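Dihydroorotate dehydrogenase (Schistosoma mansoni, PDB 6UY4) probably catalyses the quinone-dependent oxidation of (S)-dihydroorotate to orotate in de novo pyrimidine synthesis, using FMN as cofactor. Local coordinates at residues H29-W34 with G361-H366; Q72-V77 with E81-I86; F129-K134 with Y278-A283; A227-L232 with R264-I269. All blocks are in the same frame, centred on the assembly; numbering follows the deposited sequence.

The four contacts sit around the rim of the chain: interactions 1 and 2 are partly buried, interactions 3 and 4 lie at the surface. Interactions 1 and 3 touch the same inhibitor at two places, 1 through proline carbons at its fluorine, 3 through an arginine at a quinone oxygen. Interaction 2 is a hairpin held by backbone hydrogen bonds; it meets interaction 1 where I86 and H84 touch A365 and H366. Interaction 4, about 36 Å from interaction 1 between centres, is purely polar: a salt bridge and a water. Proline-aromatic packing and an arginine thus meet the inhibitor, tryptophan packing lies at the surface beyond it, and charge pairing holds a far flank of the barrel.

Interaction 1. Residues H29-W34 with G361-H366. With QLA (2-[(4-fluorophenyl)amino]-3-hydroxynaphthalene-1,4-dione), chain B.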
# COMPACT_ATOMS: atom_id res chain seq x y z
N HIS A 29 -22.31 10.35 -2.24
CA HIS A 29 -22.20 11.33 -3.31
C HIS A 29 -21.84 12.71 -2.78
O HIS A 29 -21.36 13.55 -3.55
CB HIS A 29 -23.51 11.40 -4.10
N PHE A 30 -22.06 12.97 -1.49
CA PHE A 30 -21.74 14.28 -0.92
C PHE A 30 -20.25 14.58 -0.98
O PHE A 30 -19.85 15.74 -1.09
CB PHE A 30 -22.25 14.36 0.52
CG PHE A 30 -21.85 15.62 1.23
CD1 PHE A 30 -22.43 16.84 0.89
CD2 PHE A 30 -20.91 15.59 2.25
CE1 PHE A 30 -22.06 18.00 1.55
CE2 PHE A 30 -20.54 16.75 2.91
CZ PHE A 30 -21.12 17.95 2.56
N TYR A 31 -19.41 13.55 -0.91
CA TYR A 31 -17.96 13.72 -1.01
C TYR A 31 -17.48 13.73 -2.45
O TYR A 31 -16.77 14.66 -2.86
CB TYR A 31 -17.25 12.61 -0.22
CG TYR A 31 -17.32 12.76 1.28
CD1 TYR A 31 -16.34 13.46 1.97
CD2 TYR A 31 -18.37 12.21 2.00
CE1 TYR A 31 -16.41 13.61 3.34
CE2 TYR A 31 -18.44 12.36 3.38
CZ TYR A 31 -17.46 13.06 4.04
OH TYR A 31 -17.53 13.20 5.41
N LYS A 32 -17.86 12.72 -3.24
CA LYS A 32 -17.36 12.61 -4.60
C LYS A 32 -17.84 13.75 -5.50
O LYS A 32 -17.18 14.05 -6.50
CB LYS A 32 -17.78 11.26 -5.20
CG LYS A 32 -17.11 10.91 -6.52
CD LYS A 32 -17.60 9.57 -7.05
CE LYS A 32 -16.88 9.18 -8.33
NZ LYS A 32 -17.09 10.18 -9.41
N ASP A 33 -18.96 14.39 -5.16
CA ASP A 33 -19.55 15.40 -6.02
C ASP A 33 -19.57 16.80 -5.43
O ASP A 33 -19.60 17.77 -6.19
CB ASP A 33 -20.99 15.00 -6.38
CG ASP A 33 -21.06 13.69 -7.14
OD1 ASP A 33 -20.14 13.42 -7.94
OD2 ASP A 33 -22.04 12.94 -6.95
N TRP A 34 -19.56 16.95 -4.10
CA TRP A 34 -19.70 18.26 -3.48
C TRP A 34 -18.49 18.64 -2.64
O TRP A 34 -17.91 19.71 -2.87
CB TRP A 34 -20.98 18.30 -2.64
N GLY A 361 -13.45 9.82 -0.68
CA GLY A 361 -13.53 10.16 0.72
C GLY A 361 -13.69 8.97 1.64
O GLY A 361 -13.52 7.81 1.23
N PRO A 362 -14.03 9.23 2.90
CA PRO A 362 -14.17 8.15 3.89
C PRO A 362 -15.18 7.09 3.49
O PRO A 362 -14.90 5.90 3.70
CB PRO A 362 -14.61 8.90 5.16
CG PRO A 362 -14.03 10.25 5.00
CD PRO A 362 -14.08 10.56 3.53
N PRO A 363 -16.36 7.44 2.95
CA PRO A 363 -17.35 6.39 2.65
C PRO A 363 -16.84 5.29 1.71
O PRO A 363 -17.47 4.23 1.65
CB PRO A 363 -18.51 7.17 2.01
CG PRO A 363 -18.41 8.52 2.58
CD PRO A 363 -16.92 8.77 2.68
N VAL A 364 -15.73 5.51 1.01
CA VAL A 364 -15.22 4.51 0.07
C VAL A 364 -14.91 3.19 0.77
O VAL A 364 -14.91 2.14 0.12
CB VAL A 364 -13.98 5.04 -0.68
CG1 VAL A 364 -12.74 4.96 0.20
CG2 VAL A 364 -13.76 4.28 -1.98
N ALA A 365 -14.64 3.21 2.08
CA ALA A 365 -14.32 1.99 2.80
C ALA A 365 -15.52 1.05 2.86
O ALA A 365 -15.43 -0.12 2.46
CB ALA A 365 -13.82 2.33 4.20
N HIS A 366 -16.66 1.55 3.35
CA HIS A 366 -17.86 0.74 3.44
C HIS A 366 -18.64 0.66 2.13
O HIS A 366 -19.39 -0.30 1.94
CB HIS A 366 -18.78 1.27 4.55
CG HIS A 366 -18.47 0.72 5.90
ND1 HIS A 366 -17.21 0.28 6.26
CD2 HIS A 366 -19.26 0.52 6.99
CE1 HIS A 366 -17.24 -0.15 7.50
NE2 HIS A 366 -18.47 -0.02 7.97
C1 QLA B . -4.62 12.99 0.02
O1 QLA B . -4.04 12.20 0.74
C2 QLA B . -5.80 13.72 0.55
O2 QLA B . -6.09 13.51 1.83
C3 QLA B . -6.56 14.56 -0.30
O3 QLA B . -6.64 15.76 -2.36
C4 QLA B . -8.72 14.37 0.92
C5 QLA B . -8.89 13.00 0.81
C6 QLA B . -9.82 12.34 1.59
C7 QLA B . -10.56 13.07 2.48
C8 QLA B . -10.42 14.42 2.62
C9 QLA B . -9.49 15.08 1.84
C10 QLA B . -6.04 14.90 -1.67
C11 QLA B . -4.86 14.17 -2.17
C12 QLA B . -4.43 14.40 -3.47
C13 QLA B . -3.33 13.72 -3.97
C14 QLA B . -2.65 12.81 -3.17
C15 QLA B . -3.07 12.57 -1.87
C16 QLA B . -4.18 13.25 -1.37
F1 QLA B . -11.48 12.42 3.25
N1 QLA B . -7.75 15.04 0.12
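At the inhibitor tunnel of this class 2 enzyme, Y31 of the N-terminal helix 29-42 packs on P362 and P363, which lead from helix 355-360 of the barrel into helix 364-376. Membrane-associated dihydroorotate dehydrogenases carry such N-terminal helices beside the barrel, and the channel between the two parts is where quinone is thought to enter. The meeting is entirely apolar, with no hydrogen bond between the segments.

Both proline rings approach one face of the tyrosine ring, crossing the side chain at about a right angle. P362 CD lies over that face, 4.2 Å from the centroid of the Y31 ring, and P363 CD stands at the same 4.2 Å from it, so two CH-pi contacts share one aromatic surface. They divide the ring between them: P362 CD is nearest Y31 CE1 at 3.8 Å, while P363 CG meets Y31 CD2 at 3.7 Å. On the opposite face F30 CD2 sits 4.2 Å above the ring plane, toward its rim. The ring leaves the helix with CG anti to the carbonyl carbon (chi1 -74°), which carries it across to the prolines. P63 also touches both Y31 and P362.

The proline pair is shaped by a type I beta turn from G361 to V364, entered through a positive phi of 81° at G361. V364 N closes the turn on G361 O, 3.2 Å away. P362 has a second task, as a wall of the pocket: its CD, already against the tyrosine, lies 3.2 Å from the inhibitor fluorine F1.

Interaction 2. Residues Q72-V77 with E81-I86; sequences QLKCKV and EFDHPI
F82 and C75 pair across the beta hairpin of strands 75-77 and 80-82, which lies against the end of the barrel where strand 86-88 begins. The pair is hydrogen-bonded and antiparallel: F82 N reaches C75 O at 2.9 Å, nearly straight at 171°, and C75 N returns to F82 O at 3.2 Å.

Along the F82 side chain, CB comes first and rests 3.6 Å from C75 SG. The sulfur is turned between its own backbone N and carbonyl carbon (chi1 48°), and it stands obliquely to the phenyl ring as a sulfur-aromatic contact. CD1 then passes V77 N at 4.1 Å, and CE1 lies 3.9 Å from V77 CB, while V77 O lies in the ring plane at its edge. Beyond the hairpin L350 touches both F82 and V77, and H109 meets the F82 ring with the planes nearly perpendicular.

Past the paired strands the chains stay close. H84 CA points its hydrogen at L73 O, 3.5 Å away, and the H84 ring is held from both nitrogens: I86 N donates to ND1, and NE2 is hydrogen-bonded to G106 O. On the outer side K74 NZ and D83 OD1 stand 4.0 Å apart, opposite charges beyond salt-bridge range. The chemistry therefore implies that backbone bonds and an apolar inner face define this hairpin, with charge attraction only a loose addition.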
# COMPACT_ATOMS: atom_id res chain seq x y z
N GLN A 72 -21.31 -11.50 6.35
CA GLN A 72 -20.91 -12.41 5.28
C GLN A 72 -19.54 -12.09 4.70
O GLN A 72 -19.04 -12.87 3.89
CB GLN A 72 -21.96 -12.38 4.16
CG GLN A 72 -23.35 -12.80 4.60
N LEU A 73 -18.92 -10.98 5.10
CA LEU A 73 -17.63 -10.58 4.57
C LEU A 73 -16.49 -10.75 5.57
O LEU A 73 -15.33 -10.50 5.21
CB LEU A 73 -17.68 -9.12 4.11
CG LEU A 73 -18.55 -8.84 2.88
CD1 LEU A 73 -18.43 -7.38 2.46
CD2 LEU A 73 -18.17 -9.77 1.73
N LYS A 74 -16.77 -11.17 6.80
CA LYS A 74 -15.71 -11.45 7.75
C LYS A 74 -14.84 -12.59 7.25
O LYS A 74 -15.34 -13.60 6.74
CB LYS A 74 -16.29 -11.79 9.12
CG LYS A 74 -16.94 -10.62 9.84
CD LYS A 74 -17.44 -11.04 11.21
CE LYS A 74 -18.07 -9.87 11.95
NZ LYS A 74 -19.20 -9.28 11.18
N CYS A 75 -13.52 -12.43 7.39
CA CYS A 75 -12.56 -13.40 6.89
C CYS A 75 -11.44 -13.58 7.91
O CYS A 75 -11.31 -12.81 8.86
CB CYS A 75 -12.00 -12.98 5.53
SG CYS A 75 -11.43 -11.26 5.45
N LYS A 76 -10.64 -14.62 7.69
CA LYS A 76 -9.50 -14.94 8.54
C LYS A 76 -8.28 -15.12 7.65
O LYS A 76 -8.21 -16.08 6.88
CB LYS A 76 -9.77 -16.19 9.37
CG LYS A 76 -10.85 -16.02 10.43
CD LYS A 76 -11.15 -17.32 11.14
CE LYS A 76 -11.75 -18.35 10.19
NZ LYS A 76 -12.10 -19.62 10.89
N VAL A 77 -7.33 -14.20 7.75
CA VAL A 77 -6.09 -14.25 6.98
C VAL A 77 -4.93 -14.17 7.96
O VAL A 77 -4.93 -13.33 8.87
CB VAL A 77 -6.00 -13.12 5.94
CG1 VAL A 77 -4.78 -13.30 5.06
CG2 VAL A 77 -7.27 -13.07 5.10
N GLU A 81 -8.53 -12.05 12.45
CA GLU A 81 -9.93 -11.79 12.11
C GLU A 81 -10.04 -10.42 11.45
O GLU A 81 -9.60 -9.41 12.02
CB GLU A 81 -10.80 -11.86 13.36
CG GLU A 81 -12.24 -11.43 13.15
CD GLU A 81 -13.04 -11.41 14.44
OE1 GLU A 81 -12.51 -11.89 15.47
OE2 GLU A 81 -14.18 -10.92 14.42
N PHE A 82 -10.63 -10.38 10.26
CA PHE A 82 -10.85 -9.14 9.53
C PHE A 82 -12.35 -8.88 9.42
O PHE A 82 -13.12 -9.79 9.09
CB PHE A 82 -10.23 -9.21 8.13
CG PHE A 82 -8.73 -9.09 8.12
CD1 PHE A 82 -7.94 -10.19 8.41
CD2 PHE A 82 -8.11 -7.89 7.82
CE1 PHE A 82 -6.56 -10.09 8.40
CE2 PHE A 82 -6.73 -7.79 7.80
CZ PHE A 82 -5.96 -8.89 8.10
N ASP A 83 -12.75 -7.64 9.70
CA ASP A 83 -14.15 -7.26 9.54
C ASP A 83 -14.60 -7.39 8.09
O ASP A 83 -15.76 -7.73 7.83
CB ASP A 83 -14.37 -5.84 10.05
CG ASP A 83 -15.83 -5.46 10.15
OD1 ASP A 83 -16.69 -6.36 10.09
OD2 ASP A 83 -16.12 -4.25 10.28
N HIS A 84 -13.70 -7.12 7.15
CA HIS A 84 -13.95 -7.27 5.72
C HIS A 84 -12.61 -7.18 5.00
O HIS A 84 -11.64 -6.65 5.56
CB HIS A 84 -14.93 -6.19 5.22
CG HIS A 84 -14.54 -4.80 5.59
ND1 HIS A 84 -13.67 -4.03 4.84
CD2 HIS A 84 -14.90 -4.02 6.64
CE1 HIS A 84 -13.52 -2.85 5.41
NE2 HIS A 84 -14.26 -2.82 6.51
N PRO A 85 -12.52 -7.71 3.78
CA PRO A 85 -11.21 -7.78 3.11
C PRO A 85 -10.65 -6.43 2.65
O PRO A 85 -9.58 -6.41 2.04
CB PRO A 85 -11.48 -8.69 1.90
CG PRO A 85 -12.93 -8.51 1.63
CD PRO A 85 -13.57 -8.36 2.98
N ILE A 86 -11.32 -5.32 2.94
CA ILE A 86 -10.93 -4.01 2.41
C ILE A 86 -10.13 -3.25 3.45
O ILE A 86 -10.60 -3.06 4.58
CB ILE A 86 -12.16 -3.21 1.97
CG1 ILE A 86 -13.04 -4.04 1.03
CG2 ILE A 86 -11.74 -1.90 1.30
CD1 ILE A 86 -14.38 -3.43 0.77

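Interaction 3. Residues F129-K134 with Y278-A283. With QLA (2-[(4-fluorophenyl)amino]-3-hydroxynaphthalene-1,4-dione), chain B; GOL (glycerol), chain E.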
# COMPACT_ATOMS: atom_id res chain seq x y z
N PHE A 129 0.77 14.75 -7.78
CA PHE A 129 -0.02 15.43 -8.80
C PHE A 129 -1.31 14.67 -9.04
O PHE A 129 -1.30 13.45 -9.17
CB PHE A 129 0.77 15.56 -10.11
CG PHE A 129 2.15 16.13 -9.94
CD1 PHE A 129 2.35 17.50 -9.93
CD2 PHE A 129 3.24 15.29 -9.78
CE1 PHE A 129 3.62 18.03 -9.77
CE2 PHE A 129 4.51 15.82 -9.61
CZ PHE A 129 4.70 17.18 -9.61
N ARG A 130 -2.42 15.40 -9.09
CA ARG A 130 -3.73 14.80 -9.34
C ARG A 130 -3.99 14.72 -10.83
O ARG A 130 -3.66 15.63 -11.59
CB ARG A 130 -4.84 15.62 -8.68
CG ARG A 130 -4.69 15.84 -7.18
CD ARG A 130 -5.97 16.44 -6.62
NE ARG A 130 -5.85 16.83 -5.22
CZ ARG A 130 -5.67 18.08 -4.80
NH1 ARG A 130 -5.57 18.34 -3.51
NH2 ARG A 130 -5.60 19.07 -5.68
N TRP A 131 -4.60 13.61 -11.25
CA TRP A 131 -5.11 13.43 -12.61
C TRP A 131 -6.60 13.14 -12.49
O TRP A 131 -7.04 12.01 -12.64
CB TRP A 131 -4.36 12.32 -13.36
CG TRP A 131 -4.62 12.31 -14.84
CD1 TRP A 131 -5.41 13.17 -15.54
CD2 TRP A 131 -4.07 11.39 -15.80
NE1 TRP A 131 -5.39 12.84 -16.88
CE2 TRP A 131 -4.57 11.76 -17.06
CE3 TRP A 131 -3.20 10.30 -15.71
CZ2 TRP A 131 -4.24 11.07 -18.23
CZ3 TRP A 131 -2.87 9.62 -16.87
CH2 TRP A 131 -3.39 10.01 -18.11
N THR A 132 -7.37 14.20 -12.21
CA THR A 132 -8.79 14.03 -11.89
C THR A 132 -9.59 13.53 -13.09
O THR A 132 -10.62 12.88 -12.90
CB THR A 132 -9.36 15.36 -11.38
OG1 THR A 132 -8.45 15.94 -10.44
CG2 THR A 132 -10.71 15.14 -10.70
N GLU A 133 -9.13 13.82 -14.31
CA GLU A 133 -9.86 13.38 -15.49
C GLU A 133 -9.96 11.86 -15.57
O GLU A 133 -10.89 11.33 -16.18
CB GLU A 133 -9.18 13.93 -16.75
N LYS A 134 -9.02 11.15 -14.95
CA LYS A 134 -9.02 9.69 -14.93
C LYS A 134 -9.11 9.12 -13.52
O LYS A 134 -8.95 7.91 -13.35
CB LYS A 134 -7.78 9.15 -15.64
CG LYS A 134 -7.63 9.61 -17.08
N TYR A 278 5.42 9.78 -20.58
CA TYR A 278 5.54 11.23 -20.71
C TYR A 278 4.18 11.88 -20.95
O TYR A 278 3.86 12.91 -20.35
CB TYR A 278 6.51 11.58 -21.84
CG TYR A 278 6.66 13.06 -22.10
CD1 TYR A 278 7.48 13.85 -21.31
CD2 TYR A 278 5.98 13.67 -23.15
CE1 TYR A 278 7.62 15.20 -21.55
CE2 TYR A 278 6.11 15.02 -23.40
CZ TYR A 278 6.93 15.78 -22.59
OH TYR A 278 7.06 17.13 -22.84
N GLU A 279 3.36 11.28 -21.82
CA GLU A 279 2.05 11.84 -22.11
C GLU A 279 1.14 11.80 -20.89
O GLU A 279 0.38 12.74 -20.64
CB GLU A 279 1.41 11.10 -23.29
CG GLU A 279 2.16 11.22 -24.61
CD GLU A 279 3.38 10.32 -24.68
OE1 GLU A 279 3.48 9.38 -23.86
OE2 GLU A 279 4.24 10.55 -25.55
N GLU A 280 1.20 10.72 -20.12
CA GLU A 280 0.39 10.63 -18.91
C GLU A 280 0.87 11.62 -17.85
O GLU A 280 0.07 12.04 -17.00
CB GLU A 280 0.42 9.20 -18.36
CG GLU A 280 -0.28 8.18 -19.24
CD GLU A 280 0.01 6.75 -18.82
OE1 GLU A 280 1.04 6.52 -18.15
OE2 GLU A 280 -0.80 5.86 -19.15
N ALA A 281 2.14 12.00 -17.88
CA ALA A 281 2.68 12.89 -16.86
C ALA A 281 2.38 14.35 -17.17
O ALA A 281 2.09 15.14 -16.26
CB ALA A 281 4.19 12.68 -16.72
N VAL A 282 2.43 14.74 -18.45
CA VAL A 282 2.14 16.13 -18.81
C VAL A 282 0.67 16.46 -18.64
O VAL A 282 0.31 17.63 -18.50
CB VAL A 282 2.59 16.42 -20.25
CG1 VAL A 282 4.09 16.18 -20.41
CG2 VAL A 282 1.80 15.59 -21.25
N ALA A 283 -0.21 15.45 -18.63
CA ALA A 283 -1.64 15.70 -18.50
C ALA A 283 -2.03 16.10 -17.09
O ALA A 283 -3.10 16.69 -16.90
CB ALA A 283 -2.43 14.46 -18.92
C1 QLA B . -4.62 12.99 0.02
O1 QLA B . -4.04 12.20 0.74
C2 QLA B . -5.80 13.72 0.55
O2 QLA B . -6.09 13.51 1.83
C3 QLA B . -6.56 14.56 -0.30
O3 QLA B . -6.64 15.76 -2.36
C4 QLA B . -8.72 14.37 0.92
C5 QLA B . -8.89 13.00 0.81
C6 QLA B . -9.82 12.34 1.59
C7 QLA B . -10.56 13.07 2.48
C8 QLA B . -10.42 14.42 2.62
C9 QLA B . -9.49 15.08 1.84
C10 QLA B . -6.04 14.90 -1.67
C11 QLA B . -4.86 14.17 -2.17
C12 QLA B . -4.43 14.40 -3.47
C13 QLA B . -3.33 13.72 -3.97
C14 QLA B . -2.65 12.81 -3.17
C15 QLA B . -3.07 12.57 -1.87
C16 QLA B . -4.18 13.25 -1.37
F1 QLA B . -11.48 12.42 3.25
N1 QLA B . -7.75 15.04 0.12
C1 GOL E . -6.04 17.45 -13.40
O1 GOL E . -6.31 17.42 -12.03
C2 GOL E . -4.69 18.19 -13.57
O2 GOL E . -4.34 18.32 -14.91
C3 GOL E . -4.90 19.57 -12.89
O3 GOL E . -3.73 20.29 -13.08
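W131, at the end of strand 128-131, faces A283, at the C-terminal side of segment 278-283, with CA atoms 7.2 Å apart and no hydrogen bond directly between the two segments. The strand gives way after W131 to a turn in which K134 N bonds back to W131 O. It is the side chains that bridge the gap.

The indole extends with CG anti to its backbone N (chi1 -167°), and that brings its six-membered ring to the helix. W131 CZ3 lies 3.6 Å from E280 CB, and the glutamate chain runs on past CH2 as well, its carboxylate turned 65° from the indole plane. E280 O sits over one face toward the rim; A283 CB comes in obliquely, 3.9 Å from W131 CZ2. K134 CG lies over the opposite face, toward its rim. E280 sends OE1 back to the backbone N of T277, and L302 of strand 301-304 packs on both W131 and E280.

A glycerol, probably from the crystallisation liquor, adds a second link. Its O2 donates to A283 O at 2.9 Å, and its O1 shares a hydrogen bond with T132 OG1 at 3.0 Å.

R130 extends the other way, toward the inhibitor. The quinone oxygen O3 lies at the edge of its guanidinium, taking bonds from R130 NE at 3.2 Å and R130 NH1 at 3.0 Å. NH1 is also bonded to V43 O, a second grip on the group. An arginine fork on a quinone oxygen, beside helix 29-42, belongs to the quinone tunnel of type 2 dihydroorotate dehydrogenases.

Interaction 4. Residues A227-L232 with R264-I269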
# COMPACT_ATOMS: atom_id res chain seq x y z
N ALA A 227 15.52 -14.87 9.04
CA ALA A 227 16.32 -15.16 10.22
C ALA A 227 16.00 -14.20 11.35
O ALA A 227 15.83 -14.60 12.50
CB ALA A 227 17.81 -15.10 9.86
N ALA A 228 15.91 -12.90 11.03
CA ALA A 228 15.52 -11.92 12.03
C ALA A 228 14.09 -12.16 12.51
O ALA A 228 13.79 -12.00 13.70
CB ALA A 228 15.65 -10.51 11.47
N ARG A 229 13.20 -12.56 11.60
CA ARG A 229 11.83 -12.85 11.98
C ARG A 229 11.77 -14.01 12.97
O ARG A 229 11.01 -13.96 13.95
CB ARG A 229 11.00 -13.17 10.73
CG ARG A 229 9.48 -13.10 10.92
CD ARG A 229 8.90 -14.40 11.45
NE ARG A 229 9.21 -15.54 10.59
CZ ARG A 229 8.41 -15.99 9.63
NH1 ARG A 229 7.24 -15.41 9.41
NH2 ARG A 229 8.77 -17.03 8.90
N ASN A 230 12.57 -15.05 12.74
CA ASN A 230 12.57 -16.20 13.64
C ASN A 230 13.17 -15.86 15.00
O ASN A 230 12.92 -16.59 15.97
CB ASN A 230 13.33 -17.36 13.01
CG ASN A 230 12.63 -17.90 11.77
OD1 ASN A 230 11.43 -17.71 11.59
ND2 ASN A 230 13.38 -18.59 10.92
N GLN A 231 13.95 -14.79 15.11
CA GLN A 231 14.49 -14.36 16.40
C GLN A 231 13.44 -13.69 17.27
O GLN A 231 13.76 -13.34 18.42
CB GLN A 231 15.67 -13.42 16.19
CG GLN A 231 16.93 -14.11 15.70
CD GLN A 231 17.37 -15.24 16.62
OE1 GLN A 231 17.20 -16.41 16.31
NE2 GLN A 231 17.93 -14.88 17.77
N LEU A 232 12.23 -13.49 16.78
CA LEU A 232 11.16 -12.87 17.54
C LEU A 232 10.44 -13.90 18.41
O LEU A 232 10.64 -15.11 18.28
CB LEU A 232 10.16 -12.18 16.60
CG LEU A 232 10.72 -11.11 15.67
CD1 LEU A 232 9.66 -10.69 14.66
CD2 LEU A 232 11.22 -9.91 16.46
N ARG A 264 10.92 -19.07 2.54
CA ARG A 264 9.48 -19.04 2.32
C ARG A 264 8.85 -17.91 3.12
O ARG A 264 8.96 -17.87 4.35
CB ARG A 264 8.85 -20.38 2.71
CG ARG A 264 7.35 -20.41 2.49
CD ARG A 264 6.78 -21.79 2.75
NE ARG A 264 5.34 -21.84 2.48
CZ ARG A 264 4.82 -22.04 1.27
NH1 ARG A 264 5.61 -22.23 0.23
NH2 ARG A 264 3.50 -22.06 1.12
N ILE A 265 8.18 -16.99 2.42
CA ILE A 265 7.46 -15.90 3.06
C ILE A 265 6.04 -16.35 3.34
O ILE A 265 5.69 -17.51 3.14
CB ILE A 265 7.48 -14.63 2.19
CG1 ILE A 265 6.75 -14.88 0.87
CG2 ILE A 265 8.91 -14.18 1.93
CD1 ILE A 265 6.59 -13.64 0.02
N ASP A 266 5.20 -15.41 3.80
CA ASP A 266 3.85 -15.74 4.23
C ASP A 266 2.76 -15.20 3.31
O ASP A 266 1.61 -15.65 3.42
CB ASP A 266 3.60 -15.21 5.65
CG ASP A 266 4.54 -15.83 6.67
OD1 ASP A 266 4.54 -17.07 6.79
OD2 ASP A 266 5.28 -15.07 7.33
N GLY A 267 3.08 -14.27 2.42
CA GLY A 267 2.08 -13.72 1.53
C GLY A 267 2.70 -12.65 0.66
O GLY A 267 3.83 -12.21 0.89
N MET A 268 1.94 -12.23 -0.34
CA MET A 268 2.40 -11.23 -1.29
C MET A 268 1.32 -10.18 -1.50
O MET A 268 0.12 -10.43 -1.31
CB MET A 268 2.78 -11.86 -2.63
CG MET A 268 3.99 -12.78 -2.56
SD MET A 268 4.45 -13.43 -4.18
CE MET A 268 4.73 -11.90 -5.08
N ILE A 269 1.76 -8.99 -1.91
CA ILE A 269 0.88 -7.86 -2.18
C ILE A 269 1.09 -7.44 -3.63
O ILE A 269 2.21 -7.10 -4.03
CB ILE A 269 1.15 -6.69 -1.23
CG1 ILE A 269 0.81 -7.09 0.21
CG2 ILE A 269 0.35 -5.46 -1.64
CD1 ILE A 269 1.04 -5.98 1.22
O HOH W 1 7.12 -18.08 6.55
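R229 and D266 form a salt bridge on the flank of the TIM barrel, joining the last turn of helix 215-230 to the lead-in of strand 267-270. Strand 238-242 lies next to 267-270 in the parallel sheet, and the approach to it takes part too.

The ionic contact is a single-contact bridge. R229 NH1 donates to D266 OD2 at 2.9 Å, with an N-H...O angle of 140°, and the oxygen receives it on its syn lone pair. The acceptor is close to the guanidinium plane, yet the guanidinium and carboxylate planes are 44° apart, a twist that goes with the one-pronged geometry. The arginine chain reaches the aspartate by bending at chi2 (-85°) and chi3.

Among the other hydrogen bonds, R229 NE donates to N230 OD1 at 3.3 Å, tying the guanidinium to its own helix. R229 NH1 also bonds T236 O, and D266 OD2 accepts from I238 N. Both partners of the bridge are thereby fastened to the chain entering strand 238-242. Two donors on OD2 would probably stabilise the charged form of the aspartate.

A water completes the arrangement at the guanidinium edge. It accepts from R229 NH2 at 3.1 Å and donates to R264 O at 2.9 Å, so the arginine is linked to the backbone leading to the strand as well as to the carboxylate. Its remaining bond goes to the second carboxylate oxygen: the water donates to D266 OD1 across 2.8 Å.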